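Local coordinates for TRAP dicarboxylate ABC transporter, substrate-binding protein (Roseobacter denitrificans, PDB 4OVQ) that binds beta-D-glucuronate as the periplasmic solute-binding component of a TRAP transporter, and so probably delivers this sugar acid for uptake, at residues 40-45 with 139-144; 305-308 with 313-316; 50-55 with 258-263. All blocks are in the same frame, centred on the assembly; numbering follows the deposited sequence.

Contact 1 of 3, residues 40-45 with 139-144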
loop_
_atom_site.group_PDB
_atom_site.type_symbol
_atom_site.label_atom_id
_atom_site.label_comp_id
_atom_site.label_asym_id
_atom_site.label_seq_id
_atom_site.Cartn_x
_atom_site.Cartn_y
_atom_site.Cartn_z
ATOM N N VAL A 40 -1.835 -15.274 1.888
ATOM C CA VAL A 40 -1.128 -16.479 2.353
ATOM C C VAL A 40 -0.302 -16.094 3.576
ATOM O O VAL A 40 -0.256 -16.824 4.595
ATOM C CB VAL A 40 -0.253 -17.005 1.248
ATOM C CG1 VAL A 40 0.619 -18.155 1.758
ATOM C CG2 VAL A 40 -1.109 -17.500 0.078
ATOM N N ALA A 41 0.303 -14.920 3.529
ATOM C CA ALA A 41 1.150 -14.474 4.649
ATOM C C ALA A 41 0.345 -14.117 5.911
ATOM O O ALA A 41 0.825 -14.339 7.022
ATOM C CB ALA A 41 2.044 -13.297 4.228
HETATM N N MSE A 42 -0.837 -13.515 5.764
HETATM C CA MSE A 42 -1.644 -13.268 6.932
HETATM C C MSE A 42 -2.179 -14.570 7.543
HETATM O O MSE A 42 -2.339 -14.655 8.754
HETATM C CB MSE A 42 -2.788 -12.258 6.602
HETATM C CG MSE A 42 -2.289 -10.840 6.330
HETATM SE SE MSE A 42 -1.450 -10.029 7.900
HETATM C CE MSE A 42 -3.114 -9.618 8.851
ATOM N N ASP A 43 -2.477 -15.553 6.699
ATOM C CA ASP A 43 -2.824 -16.887 7.209
ATOM C C ASP A 43 -1.655 -17.410 8.029
ATOM O O ASP A 43 -1.835 -17.972 9.116
ATOM C CB ASP A 43 -3.198 -17.864 6.071
ATOM C CG ASP A 43 -4.604 -17.623 5.533
ATOM O OD1 ASP A 43 -5.405 -17.036 6.289
ATOM O OD2 ASP A 43 -4.868 -18.005 4.372
ATOM N N LYS A 44 -0.458 -17.190 7.528
ATOM C CA LYS A 44 0.732 -17.632 8.247
ATOM C C LYS A 44 0.920 -16.890 9.574
ATOM O O LYS A 44 1.318 -17.489 10.597
ATOM C CB LYS A 44 1.964 -17.516 7.353
ATOM C CG LYS A 44 3.244 -18.122 7.991
ATOM C CD LYS A 44 3.129 -19.640 8.310
ATOM C CE LYS A 44 2.743 -20.462 7.086
ATOM N NZ LYS A 44 2.897 -21.964 7.300
ATOM N N PHE A 45 0.649 -15.586 9.574
ATOM C CA PHE A 45 0.659 -14.813 10.792
ATOM C C PHE A 45 -0.319 -15.406 11.795
ATOM O O PHE A 45 0.035 -15.638 12.957
ATOM C CB PHE A 45 0.355 -13.356 10.501
ATOM C CG PHE A 45 0.164 -12.496 11.743
ATOM C CD1 PHE A 45 1.173 -12.394 12.729
ATOM C CD2 PHE A 45 -1.005 -11.777 11.922
ATOM C CE1 PHE A 45 1.008 -11.582 13.849
ATOM C CE2 PHE A 45 -1.187 -10.952 13.045
ATOM C CZ PHE A 45 -0.179 -10.843 14.013
ATOM N N ALA A 139 5.020 -5.371 11.599
ATOM C CA ALA A 139 5.958 -5.774 10.570
ATOM C C ALA A 139 5.571 -5.118 9.270
ATOM O O ALA A 139 4.422 -4.681 9.114
ATOM C CB ALA A 139 5.970 -7.281 10.421
ATOM N N TRP A 140 6.516 -5.041 8.340
ATOM C CA TRP A 140 6.308 -4.412 7.066
ATOM C C TRP A 140 6.186 -5.459 5.917
ATOM O O TRP A 140 7.003 -6.388 5.778
ATOM C CB TRP A 140 7.470 -3.463 6.722
ATOM C CG TRP A 140 7.767 -2.402 7.731
ATOM C CD1 TRP A 140 8.920 -2.274 8.456
ATOM C CD2 TRP A 140 6.933 -1.304 8.109
ATOM N NE1 TRP A 140 8.838 -1.185 9.280
ATOM C CE2 TRP A 140 7.640 -0.554 9.071
ATOM C CE3 TRP A 140 5.656 -0.871 7.731
ATOM C CZ2 TRP A 140 7.105 0.584 9.676
ATOM C CZ3 TRP A 140 5.141 0.280 8.330
ATOM C CH2 TRP A 140 5.866 0.982 9.293
ATOM N N TYR A 141 5.198 -5.259 5.059
ATOM C CA TYR A 141 5.015 -6.067 3.864
ATOM C C TYR A 141 5.389 -5.285 2.614
ATOM O O TYR A 141 5.254 -4.049 2.577
ATOM C CB TYR A 141 3.534 -6.435 3.725
ATOM C CG TYR A 141 3.000 -7.620 4.493
ATOM C CD1 TYR A 141 3.769 -8.359 5.389
ATOM C CD2 TYR A 141 1.683 -8.015 4.275
ATOM C CE1 TYR A 141 3.217 -9.453 6.060
ATOM C CE2 TYR A 141 1.132 -9.091 4.924
ATOM C CZ TYR A 141 1.891 -9.807 5.801
ATOM O OH TYR A 141 1.311 -10.889 6.438
ATOM N N ASP A 142 5.841 -5.993 1.577
ATOM C CA ASP A 142 6.141 -5.435 0.255
ATOM C C ASP A 142 4.861 -5.323 -0.558
ATOM O O ASP A 142 4.020 -6.240 -0.562
ATOM C CB ASP A 142 7.094 -6.424 -0.447
ATOM C CG ASP A 142 7.876 -5.812 -1.596
ATOM O OD1 ASP A 142 7.519 -4.745 -2.133
ATOM O OD2 ASP A 142 8.902 -6.429 -1.972
ATOM N N ALA A 143 4.690 -4.196 -1.255
ATOM C CA ALA A 143 3.633 -4.046 -2.267
ATOM C C ALA A 143 4.202 -3.461 -3.541
ATOM O O ALA A 143 3.464 -2.919 -4.373
ATOM C CB ALA A 143 2.477 -3.181 -1.759
ATOM N N GLY A 144 5.516 -3.601 -3.714
ATOM C CA GLY A 144 6.160 -3.167 -4.926
ATOM C C GLY A 144 5.980 -1.707 -5.261
ATOM O O GLY A 144 5.768 -0.871 -4.395
#
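The hydroxyl end of Y141 presses against two neighbouring residues of helix 37-52, A41 and M42. Y141 OH lies 3.3 Å from A41 CB, and the ring carbon behind it, CZ, is 3.8 Å from the same methyl. M42 is a selenomethionine. Its SE sits 3.2 Å from Y141 OH and 4.9 Å from the centroid of the Y141 ring, 61° off the ring normal. This is a Met-aromatic contact with an oblique approach. The M42 chain bends at both chi2 (-64°) and chi3 (-77°), which places the selenium beside the phenol end.

No hydrogen bond joins the two segments directly. S261 of helix 248-282 makes the link: its OG is bonded to Y141 OH and also to A41 O, a helix carbonyl. The backbone of Y141 pairs with E234, a glucuronate-binding residue on the next strand of the five-stranded sheet. I236 and N86, on strands of that sheet, touch both M42 and Y141. Helix 37-52 therefore packs on the sheet, with strand 135-141 at its margin.

The contact is buried and mostly apolar, with one phenol oxygen in it. The bond to S261 OG satisfies that oxygen and fixes where the ring ends. The Y141 side chain is about 8 Å from the bound glucuronate.

Contact 2 of 3, residues 305-308 with 313-316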
loop_
_atom_site.group_PDB
_atom_site.type_symbol
_atom_site.label_atom_id
_atom_site.label_comp_id
_atom_site.label_asym_id
_atom_site.label_seq_id
_atom_site.Cartn_x
_atom_site.Cartn_y
_atom_site.Cartn_z
ATOM N N GLU A 305 5.772 20.233 -1.734
ATOM C CA GLU A 305 5.727 21.531 -1.113
ATOM C C GLU A 305 4.440 21.694 -0.302
ATOM O O GLU A 305 4.439 22.294 0.769
ATOM C CB GLU A 305 5.869 22.586 -2.201
ATOM C CG GLU A 305 7.276 22.585 -2.768
ATOM C CD GLU A 305 8.256 23.074 -1.731
ATOM O OE1 GLU A 305 7.823 23.883 -0.879
ATOM O OE2 GLU A 305 9.433 22.641 -1.760
ATOM N N ALA A 306 3.367 21.078 -0.772
ATOM C CA ALA A 306 2.077 21.181 -0.081
ATOM C C ALA A 306 1.972 20.245 1.153
ATOM O O ALA A 306 1.180 20.490 2.069
ATOM C CB ALA A 306 0.960 20.915 -1.052
ATOM N N TYR A 307 2.759 19.172 1.169
ATOM C CA TYR A 307 2.931 18.384 2.385
ATOM C C TYR A 307 3.797 19.127 3.415
ATOM O O TYR A 307 3.572 19.031 4.621
ATOM C CB TYR A 307 3.561 17.040 2.039
ATOM C CG TYR A 307 3.900 16.198 3.227
ATOM C CD1 TYR A 307 2.927 15.386 3.815
ATOM C CD2 TYR A 307 5.183 16.154 3.734
ATOM C CE1 TYR A 307 3.219 14.596 4.905
ATOM C CE2 TYR A 307 5.490 15.364 4.841
ATOM C CZ TYR A 307 4.498 14.593 5.418
ATOM O OH TYR A 307 4.782 13.803 6.506
ATOM N N PHE A 308 4.793 19.856 2.924
ATOM C CA PHE A 308 5.699 20.588 3.801
ATOM C C PHE A 308 4.932 21.689 4.516
ATOM O O PHE A 308 5.180 21.985 5.700
ATOM C CB PHE A 308 6.852 21.181 2.996
ATOM C CG PHE A 308 7.825 20.154 2.471
ATOM C CD1 PHE A 308 8.082 18.999 3.183
ATOM C CD2 PHE A 308 8.484 20.354 1.267
ATOM C CE1 PHE A 308 8.974 18.064 2.703
ATOM C CE2 PHE A 308 9.385 19.420 0.785
ATOM C CZ PHE A 308 9.627 18.273 1.503
ATOM N N ASP A 313 7.012 20.251 10.559
ATOM C CA ASP A 313 7.834 19.412 11.421
ATOM C C ASP A 313 8.392 18.179 10.740
ATOM O O ASP A 313 9.327 17.551 11.247
ATOM C CB ASP A 313 7.005 18.925 12.599
ATOM C CG ASP A 313 6.655 20.025 13.559
ATOM O OD1 ASP A 313 7.292 21.099 13.488
ATOM O OD2 ASP A 313 5.751 19.804 14.401
ATOM N N LEU A 314 7.799 17.802 9.614
ATOM C CA LEU A 314 8.131 16.543 8.992
ATOM C C LEU A 314 8.995 16.719 7.749
ATOM O O LEU A 314 9.348 15.747 7.086
ATOM C CB LEU A 314 6.837 15.779 8.700
ATOM C CG LEU A 314 6.255 14.898 9.824
ATOM C CD1 LEU A 314 6.383 15.500 11.195
ATOM C CD2 LEU A 314 4.779 14.575 9.565
ATOM N N ARG A 315 9.398 17.954 7.463
ATOM C CA ARG A 315 10.336 18.189 6.366
ATOM C C ARG A 315 11.611 17.351 6.538
ATOM O O ARG A 315 12.087 16.719 5.580
ATOM C CB ARG A 315 10.690 19.673 6.263
ATOM C CG ARG A 315 11.509 20.000 5.038
ATOM C CD ARG A 315 11.980 21.449 5.082
ATOM N NE ARG A 315 10.890 22.329 4.699
ATOM C CZ ARG A 315 10.618 22.663 3.443
ATOM N NH1 ARG A 315 11.370 22.199 2.452
ATOM N NH2 ARG A 315 9.587 23.450 3.175
ATOM N N PRO A 316 12.171 17.337 7.766
ATOM C CA PRO A 316 13.356 16.525 8.066
ATOM C C PRO A 316 13.140 15.025 7.870
ATOM O O PRO A 316 14.105 14.336 7.558
ATOM C CB PRO A 316 13.645 16.837 9.542
ATOM C CG PRO A 316 12.887 18.087 9.846
ATOM C CD PRO A 316 11.686 18.053 8.955
HETATM O O HOH W 1 9.909 24.420 0.641
#
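The guanidinium of R315 lies over one face of the F308 ring, and the two planes are 32° apart. R315 CZ is 4.2 Å from the ring centroid and 28° off the ring normal, a cation-pi contact. The same face takes the aliphatic part of the arginine. R315 CG sits 3.9 Å above the ring plane, offset toward the rim, in a CH-pi contact. A bend at chi3 (-78°) folds the R315 chain so that both its methylene and its charged end reach the ring. From the other partner's side, one face of the guanidinium is met by F308 CB and CG, with F308 CB 3.6 Å from R315 NH2.

E305 OE2 lies in the plane of the F308 ring, at its edge. E305 OE1 is near the guanidinium plane, but its 4.4 Å to R315 NH2 is too long for a salt bridge. A water bridges the two, donating to E305 OE1 at 2.6 Å and accepting from R315 NH2 at 2.7 Å. With an alanine at F308 the ring face is gone, and the guanidinium is likely to turn freely, weakening its water-bridged link to E305.

On the buried side, L314 CD2 lies 3.2 Å from Y307 OH. That hydroxyl is hydrogen-bonded to P97 O, and L314 also touches P97. V318 of helix 315-322 touches both Y307 and F308. Two short consecutive helices thus pack together through F308 and R315: helix 301-310 is followed by a 3-10 segment and then helix 315-322, near the C-terminus and away from the sugar site.

Contact 3 of 3, residues 50-55 with 258-263; sequences AVKTGG and AQESAL
K52 and E260 meet through their charged ends, and this salt bridge is the one close contact between the two segments. K52 NZ donates to E260 OE1 at 2.8 Å. The ammonium comes from above the carboxylate plane, 36° out of it. The lysine methylene beside it is also close, with K52 CE 3.2 Å from E260 OE1. The second oxygen, E260 OE2, stands 3.6 Å from K52 NZ, so the bond is made to one oxygen only. Past CG the glutamate chain runs extended, which carries its carboxylate well out from helix 248-282. K52 runs straight as far as CE and then bends at chi4 (-64°), turning NZ toward the acid.

E260 has a competitor. K52 NZ also forms a salt bridge with E256, one turn earlier on helix 248-282 and the stronger polar partner. Two acids thus share one ammonium, and their negative charge would be expected to favour the charged lysine.

Helix 37-52 ends here in a Schellman motif. G55 N bonds to A50 O at 2.9 Å, and G54 N to V51 O at 3.2 Å. G54 is the C-prime residue, and its positive phi suits glycine. G55 also has backbone angles that call for glycine.

The tight packing lies on the inner side of both helices. There A258 and S261 touch F45, and T53 packs on A253. The K52 side chain also touches A253, and E260 touches L48. The bridge itself is the looser part. The backbones stay apart, the nearest CA atoms, of K52 and A258, being 10.9 Å from each other, so the bridge spans the gap through long side chains. It lies at the surface, between two partly exposed residues.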
loop_
_atom_site.group_PDB
_atom_site.type_symbol
_atom_site.label_atom_id
_atom_site.label_comp_id
_atom_site.label_asym_id
_atom_site.label_seq_id
_atom_site.Cartn_x
_atom_site.Cartn_y
_atom_site.Cartn_z
ATOM N N ALA A 50 -0.963 -18.532 16.858
ATOM C CA ALA A 50 -1.483 -19.647 17.651
ATOM C C ALA A 50 -0.377 -20.577 18.121
ATOM O O ALA A 50 -0.407 -21.071 19.240
ATOM C CB ALA A 50 -2.553 -20.404 16.870
ATOM N N VAL A 51 0.615 -20.832 17.269
ATOM C CA VAL A 51 1.752 -21.656 17.675
ATOM C C VAL A 51 2.576 -21.015 18.798
ATOM O O VAL A 51 2.801 -21.639 19.843
ATOM C CB VAL A 51 2.661 -21.996 16.464
ATOM C CG1 VAL A 51 3.981 -22.653 16.940
ATOM C CG2 VAL A 51 1.883 -22.899 15.478
ATOM N N LYS A 52 2.957 -19.762 18.622
ATOM C CA LYS A 52 3.926 -19.148 19.537
ATOM C C LYS A 52 3.295 -18.761 20.875
ATOM O O LYS A 52 4.004 -18.615 21.876
ATOM C CB LYS A 52 4.598 -17.938 18.896
ATOM C CG LYS A 52 5.454 -18.229 17.694
ATOM C CD LYS A 52 6.049 -16.958 17.137
ATOM C CE LYS A 52 6.668 -17.144 15.798
ATOM N NZ LYS A 52 7.841 -18.050 15.774
ATOM N N THR A 53 1.972 -18.611 20.889
ATOM C CA THR A 53 1.248 -18.318 22.136
ATOM C C THR A 53 0.623 -19.566 22.755
ATOM O O THR A 53 -0.207 -19.476 23.667
ATOM C CB THR A 53 0.147 -17.245 21.940
ATOM O OG1 THR A 53 -0.971 -17.776 21.206
ATOM C CG2 THR A 53 0.695 -15.989 21.269
ATOM N N GLY A 54 0.999 -20.744 22.268
ATOM C CA GLY A 54 0.392 -21.989 22.724
ATOM C C GLY A 54 -1.124 -22.017 22.735
ATOM O O GLY A 54 -1.734 -22.664 23.594
ATOM N N GLY A 55 -1.746 -21.326 21.792
ATOM C CA GLY A 55 -3.190 -21.342 21.665
ATOM C C GLY A 55 -3.910 -20.280 22.485
ATOM O O GLY A 55 -5.115 -20.132 22.388
ATOM N N ALA A 258 4.564 -11.841 13.551
ATOM C CA ALA A 258 4.411 -10.822 12.526
ATOM C C ALA A 258 5.645 -10.685 11.678
ATOM O O ALA A 258 5.575 -10.635 10.467
ATOM C CB ALA A 258 4.119 -9.477 13.170
ATOM N N GLN A 259 6.795 -10.618 12.328
ATOM C CA GLN A 259 8.049 -10.482 11.596
ATOM C C GLN A 259 8.317 -11.673 10.656
ATOM O O GLN A 259 8.733 -11.494 9.522
ATOM C CB GLN A 259 9.210 -10.259 12.566
ATOM C CG GLN A 259 9.158 -8.921 13.305
ATOM C CD GLN A 259 10.143 -8.823 14.457
ATOM O OE1 GLN A 259 10.852 -9.776 14.775
ATOM N NE2 GLN A 259 10.195 -7.663 15.079
ATOM N N GLU A 260 8.063 -12.883 11.137
ATOM C CA GLU A 260 8.264 -14.079 10.349
ATOM C C GLU A 260 7.247 -14.173 9.189
ATOM O O GLU A 260 7.593 -14.543 8.073
ATOM C CB GLU A 260 8.256 -15.294 11.266
ATOM C CG GLU A 260 9.488 -15.322 12.165
ATOM C CD GLU A 260 9.506 -16.480 13.153
ATOM O OE1 GLU A 260 8.525 -17.231 13.204
ATOM O OE2 GLU A 260 10.525 -16.636 13.867
ATOM N N SER A 261 5.986 -13.806 9.447
ATOM C CA SER A 261 5.014 -13.703 8.391
ATOM C C SER A 261 5.490 -12.746 7.315
ATOM O O SER A 261 5.368 -13.005 6.132
ATOM C CB SER A 261 3.706 -13.191 8.972
ATOM O OG SER A 261 2.785 -12.731 7.994
ATOM N N ALA A 262 6.053 -11.606 7.745
ATOM C CA ALA A 262 6.498 -10.631 6.759
ATOM C C ALA A 262 7.695 -11.075 5.926
ATOM O O ALA A 262 7.742 -10.791 4.746
ATOM C CB ALA A 262 6.732 -9.274 7.404
ATOM N N LEU A 263 8.655 -11.772 6.537
ATOM C CA LEU A 263 9.741 -12.330 5.731
ATOM C C LEU A 263 9.206 -13.323 4.692
ATOM O O LEU A 263 9.622 -13.321 3.545
ATOM C CB LEU A 263 10.768 -12.988 6.646
ATOM C CG LEU A 263 11.500 -12.005 7.567
ATOM C CD1 LEU A 263 12.494 -12.744 8.421
ATOM C CD2 LEU A 263 12.219 -10.890 6.781
#

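Overall arrangement
Contacts 1 and 3 are neighbours, with centres about 12 Å apart on the same side of the chain's centre. Both use helix 37-52, and their segments alternate along the chain. They touch through S261, which lies in a segment of contact 3 and bonds to both sides of contact 1. Together they tie helices 37-52 and 248-282 to each other and to the edge strand 135-141 of the five-stranded sheet. Contact 2 comes last in the chain and stands apart, its centre about 30 Å from contact 1 and 37 Å from contact 3. It joins two consecutive helices near the C-terminus, whereas the other two join distant parts of the sequence, contact 1 being nearer the glucuronate.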